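Local coordinates for probable amino acid aminotransferase (Mycobacterium tuberculosis, PDB 6Q1Q), which is of unknown function but is a probable amino acid aminotransferase with the fold of the class IV aminotransferase family, at residues L135-G140 and S177-V182; C204-P209 and D235-R240. All blocks are in the same frame, centred on the assembly; numbering follows the deposited sequence.

Contact 1. Residues L135-G140 and S177-V182; sequences LPADGG and STDGYV
Asp179 of the type I turn from Ser177 to Gly180 reaches across to a second type I turn, from Pro136 to Gly139, in this class IV aminotransferase; the second turn leads into helix 139-142. From CB, the side chain sets off with CG between its own backbone N and carbonyl carbon (chi1 37°), which swings the carboxylate over to Ala137. Asp179 CG lies 3.8 Å from Ala137 N. Both carboxylate oxygens then share that amide weakly, and the straighter of the two bonds is to Asp179 OD2, with 163° at the hydrogen. Asp179 OD2 also touches the Ala137 methyl, CB, at 3.5 Å. Within the same turn, Ser177 OG accepts from Tyr181 N at 2.8 Å. A stronger backbone tie closes the other end of the contact, Thr178 N to Leu135 O at 3.0 Å. The ring of Tyr181, which also stacks on Arg240 as a cation-pi pair, completes the apolar side. Tyr181 CD2 lies 4.2 Å from Ala137 CB. Alongside the Pro136 ring, Thr178 OG1 sits 3.6 Å from Pro136 CB.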
# COMPACT_ATOMS: atom_id res chain seq x y z
N LEU B 135 2.06 -4.35 14.86
CA LEU B 135 3.15 -5.27 14.58
C LEU B 135 4.03 -5.42 15.80
O LEU B 135 4.26 -4.45 16.53
CB LEU B 135 4.01 -4.79 13.40
CG LEU B 135 3.58 -5.01 11.95
CD1 LEU B 135 2.24 -4.36 11.63
CD2 LEU B 135 4.67 -4.49 11.01
N PRO B 136 4.52 -6.62 16.07
CA PRO B 136 5.49 -6.81 17.15
C PRO B 136 6.88 -6.37 16.73
O PRO B 136 7.19 -6.25 15.54
CB PRO B 136 5.43 -8.31 17.42
CG PRO B 136 5.01 -8.91 16.11
CD PRO B 136 4.20 -7.88 15.37
N ALA B 137 7.72 -6.12 17.74
CA ALA B 137 9.07 -5.62 17.48
C ALA B 137 9.93 -6.63 16.73
O ALA B 137 10.88 -6.22 16.06
CB ALA B 137 9.74 -5.24 18.80
N ASP B 138 9.62 -7.92 16.82
CA ASP B 138 10.33 -8.95 16.06
C ASP B 138 9.81 -9.12 14.64
O ASP B 138 10.30 -10.00 13.93
CB ASP B 138 10.25 -10.29 16.80
CG ASP B 138 8.82 -10.81 16.93
OD1 ASP B 138 7.88 -10.14 16.45
OD2 ASP B 138 8.63 -11.90 17.51
N GLY B 139 8.84 -8.30 14.21
CA GLY B 139 8.18 -8.53 12.94
C GLY B 139 9.11 -8.43 11.73
O GLY B 139 8.94 -9.16 10.75
N GLY B 140 10.07 -7.51 11.78
CA GLY B 140 10.94 -7.31 10.63
C GLY B 140 11.72 -8.55 10.23
O GLY B 140 11.83 -8.87 9.05
N SER B 177 4.61 -0.45 18.71
CA SER B 177 4.43 -1.87 18.46
C SER B 177 3.45 -2.48 19.47
O SER B 177 3.09 -1.86 20.48
CB SER B 177 5.77 -2.60 18.51
OG SER B 177 6.28 -2.63 19.83
N THR B 178 3.00 -3.70 19.17
CA THR B 178 2.05 -4.37 20.06
C THR B 178 2.65 -4.62 21.44
O THR B 178 1.91 -4.65 22.43
CB THR B 178 1.59 -5.69 19.44
OG1 THR B 178 2.72 -6.41 18.94
CG2 THR B 178 0.61 -5.44 18.32
N ASP B 179 3.96 -4.82 21.52
CA ASP B 179 4.63 -5.00 22.80
C ASP B 179 5.13 -3.69 23.40
O ASP B 179 5.92 -3.71 24.35
CB ASP B 179 5.79 -5.99 22.64
CG ASP B 179 6.51 -5.84 21.31
OD1 ASP B 179 6.16 -4.91 20.56
OD2 ASP B 179 7.41 -6.66 21.02
N GLY B 180 4.69 -2.56 22.86
CA GLY B 180 4.94 -1.28 23.49
C GLY B 180 6.27 -0.64 23.18
O GLY B 180 6.78 0.15 23.99
N TYR B 181 6.86 -0.95 22.03
CA TYR B 181 8.13 -0.36 21.63
C TYR B 181 7.90 0.62 20.48
O TYR B 181 7.14 0.33 19.55
CB TYR B 181 9.13 -1.44 21.21
CG TYR B 181 9.64 -2.26 22.37
CD1 TYR B 181 10.61 -1.75 23.23
CD2 TYR B 181 9.14 -3.53 22.63
CE1 TYR B 181 11.08 -2.49 24.30
CE2 TYR B 181 9.60 -4.28 23.69
CZ TYR B 181 10.57 -3.76 24.53
OH TYR B 181 11.03 -4.50 25.59
N VAL B 182 8.55 1.78 20.57
CA VAL B 182 8.41 2.80 19.54
C VAL B 182 8.99 2.29 18.23
O VAL B 182 10.09 1.72 18.20
CB VAL B 182 9.09 4.11 19.98
CG1 VAL B 182 9.11 5.12 18.85
CG2 VAL B 182 8.38 4.68 21.20

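Contact 2. Residues C204-P209 and D235-R240; sequences CLLTPP and DYRALR
Thr207 O accepts a hydrogen bond from Arg237 N at 3.2 Å, and it also receives a CA-H...O contact from Tyr236 CA. The bond belongs to the parallel pairing of strands 203-207 and 233-236, joined through helix 218-229 in a beta-alpha-beta unit. A weaker bond, Asp235 N to Leu205 O, precedes it in the same register. On the helix side of the sheet, Thr207 and Tyr236 lie side by side. The methyl CG2 of Thr207 meets Tyr236 CD1 at 3.4 Å, while the threonine hydroxyl, anti to its own N (chi1 -167°), bonds to Val190 O. Pro208 O approaches the tyrosine ring at its edge, in plane, and Phe224 of the helix meets the same ring. The other face carries Leu206, whose side chain crosses that of Arg237 at a slant, with Leu206 CD2 3.7 Å from Arg237 CG; the arginine chain bends at chi2 and chi3, and its CG is what meets the leucine methyl. Past the strands, Pro209 CG touches Ala238 CB at 4.0 Å, and Pro208 CA-H points to Arg237 O. Pro208 and Pro209 have no amide hydrogen to give, so beyond Arg237 N the segments are held by CA-H...O and apolar contacts in place of further N-H bonds from these two residues.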
# COMPACT_ATOMS: atom_id res chain seq x y z
N CYS B 204 22.84 12.41 24.20
CA CYS B 204 22.97 11.34 23.23
C CYS B 204 21.72 11.27 22.37
O CYS B 204 20.61 11.46 22.85
CB CYS B 204 23.23 9.99 23.93
SG CYS B 204 21.81 9.17 24.71
N LEU B 205 21.93 11.00 21.08
CA LEU B 205 20.84 10.92 20.12
C LEU B 205 20.52 9.46 19.85
O LEU B 205 21.42 8.63 19.70
CB LEU B 205 21.22 11.63 18.82
CG LEU B 205 21.35 13.14 18.94
CD1 LEU B 205 21.62 13.79 17.59
CD2 LEU B 205 20.08 13.72 19.55
N LEU B 206 19.23 9.15 19.79
CA LEU B 206 18.78 7.77 19.79
C LEU B 206 17.61 7.60 18.84
O LEU B 206 16.77 8.49 18.71
CB LEU B 206 18.38 7.32 21.20
CG LEU B 206 19.55 7.22 22.17
CD1 LEU B 206 19.06 7.35 23.60
CD2 LEU B 206 20.30 5.92 21.96
N THR B 207 17.57 6.45 18.18
CA THR B 207 16.56 6.11 17.19
C THR B 207 16.20 4.64 17.40
O THR B 207 17.03 3.87 17.90
CB THR B 207 17.08 6.35 15.76
OG1 THR B 207 15.99 6.29 14.83
CG2 THR B 207 18.13 5.33 15.39
N PRO B 208 14.98 4.24 17.06
CA PRO B 208 14.54 2.87 17.34
C PRO B 208 15.43 1.85 16.66
O PRO B 208 16.09 2.16 15.66
CB PRO B 208 13.12 2.84 16.78
CG PRO B 208 12.65 4.24 16.92
CD PRO B 208 13.85 5.09 16.63
N PRO B 209 15.47 0.62 17.18
CA PRO B 209 16.35 -0.37 16.62
C PRO B 209 15.94 -0.67 15.20
O PRO B 209 14.74 -0.67 14.87
CB PRO B 209 16.16 -1.60 17.53
CG PRO B 209 15.45 -1.13 18.66
CD PRO B 209 14.63 0.03 18.22
N ASP B 235 23.24 5.91 19.12
CA ASP B 235 23.08 4.47 19.17
C ASP B 235 21.65 4.10 18.80
O ASP B 235 20.74 4.94 18.84
CB ASP B 235 23.46 3.91 20.55
CG ASP B 235 23.72 2.41 20.52
OD1 ASP B 235 24.34 1.94 19.54
OD2 ASP B 235 23.31 1.72 21.47
N TYR B 236 21.47 2.83 18.45
CA TYR B 236 20.16 2.27 18.16
C TYR B 236 19.69 1.51 19.39
O TYR B 236 20.34 0.56 19.83
CB TYR B 236 20.24 1.34 16.95
CG TYR B 236 20.76 2.01 15.69
CD1 TYR B 236 19.88 2.46 14.71
CD2 TYR B 236 22.12 2.19 15.48
CE1 TYR B 236 20.35 3.08 13.56
CE2 TYR B 236 22.59 2.81 14.34
CZ TYR B 236 21.70 3.25 13.38
OH TYR B 236 22.16 3.86 12.24
N ARG B 237 18.56 1.93 19.96
CA ARG B 237 18.09 1.36 21.21
C ARG B 237 16.59 1.11 21.14
O ARG B 237 15.85 1.86 20.48
CB ARG B 237 18.41 2.28 22.40
CG ARG B 237 19.90 2.34 22.74
CD ARG B 237 20.22 1.63 24.05
NE ARG B 237 20.06 2.51 25.21
CZ ARG B 237 20.99 3.36 25.62
NH1 ARG B 237 22.15 3.46 24.98
NH2 ARG B 237 20.77 4.12 26.69
N ALA B 238 16.14 0.07 21.83
CA ALA B 238 14.71 -0.18 21.99
C ALA B 238 14.12 0.86 22.93
O ALA B 238 14.50 0.93 24.11
CB ALA B 238 14.47 -1.59 22.52
N LEU B 239 13.19 1.66 22.42
CA LEU B 239 12.57 2.72 23.19
C LEU B 239 11.10 2.43 23.40
O LEU B 239 10.43 1.83 22.54
CB LEU B 239 12.74 4.07 22.48
CG LEU B 239 14.15 4.33 21.94
CD1 LEU B 239 14.15 5.49 20.96
CD2 LEU B 239 15.14 4.56 23.07
N ARG B 240 10.59 2.84 24.55
CA ARG B 240 9.18 2.73 24.89
C ARG B 240 8.59 4.12 25.05
O ARG B 240 9.31 5.13 25.07
CB ARG B 240 8.98 1.90 26.17
CG ARG B 240 9.56 0.49 26.09
CD ARG B 240 9.20 -0.34 27.31
NE ARG B 240 7.79 -0.72 27.34
CZ ARG B 240 7.27 -1.72 26.65
NH1 ARG B 240 8.04 -2.46 25.86
NH2 ARG B 240 5.97 -1.99 26.74

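How the contacts relate
Contact 2 is the buried one, built on neighbouring parallel strands of the mixed sheet, whereas contact 1 is partly buried and joins two turns without any strand pairing. Their chemistry follows: a carboxylate that weakly takes one amide, and one backbone bond, in contact 1; backbone pairing with leucine, proline and tyrosine packing in contact 2. The two touch directly, their centres about 14 Å apart. Val182 N probably bonds to Leu239 O, and Asp179 O to Arg240 NH1, so the residue ending 235-240 reaches the turn of 177-182. Arg240, at the N-cap of helix 241-245, thereby ties the exit of the strand unit to the loop at 177-182.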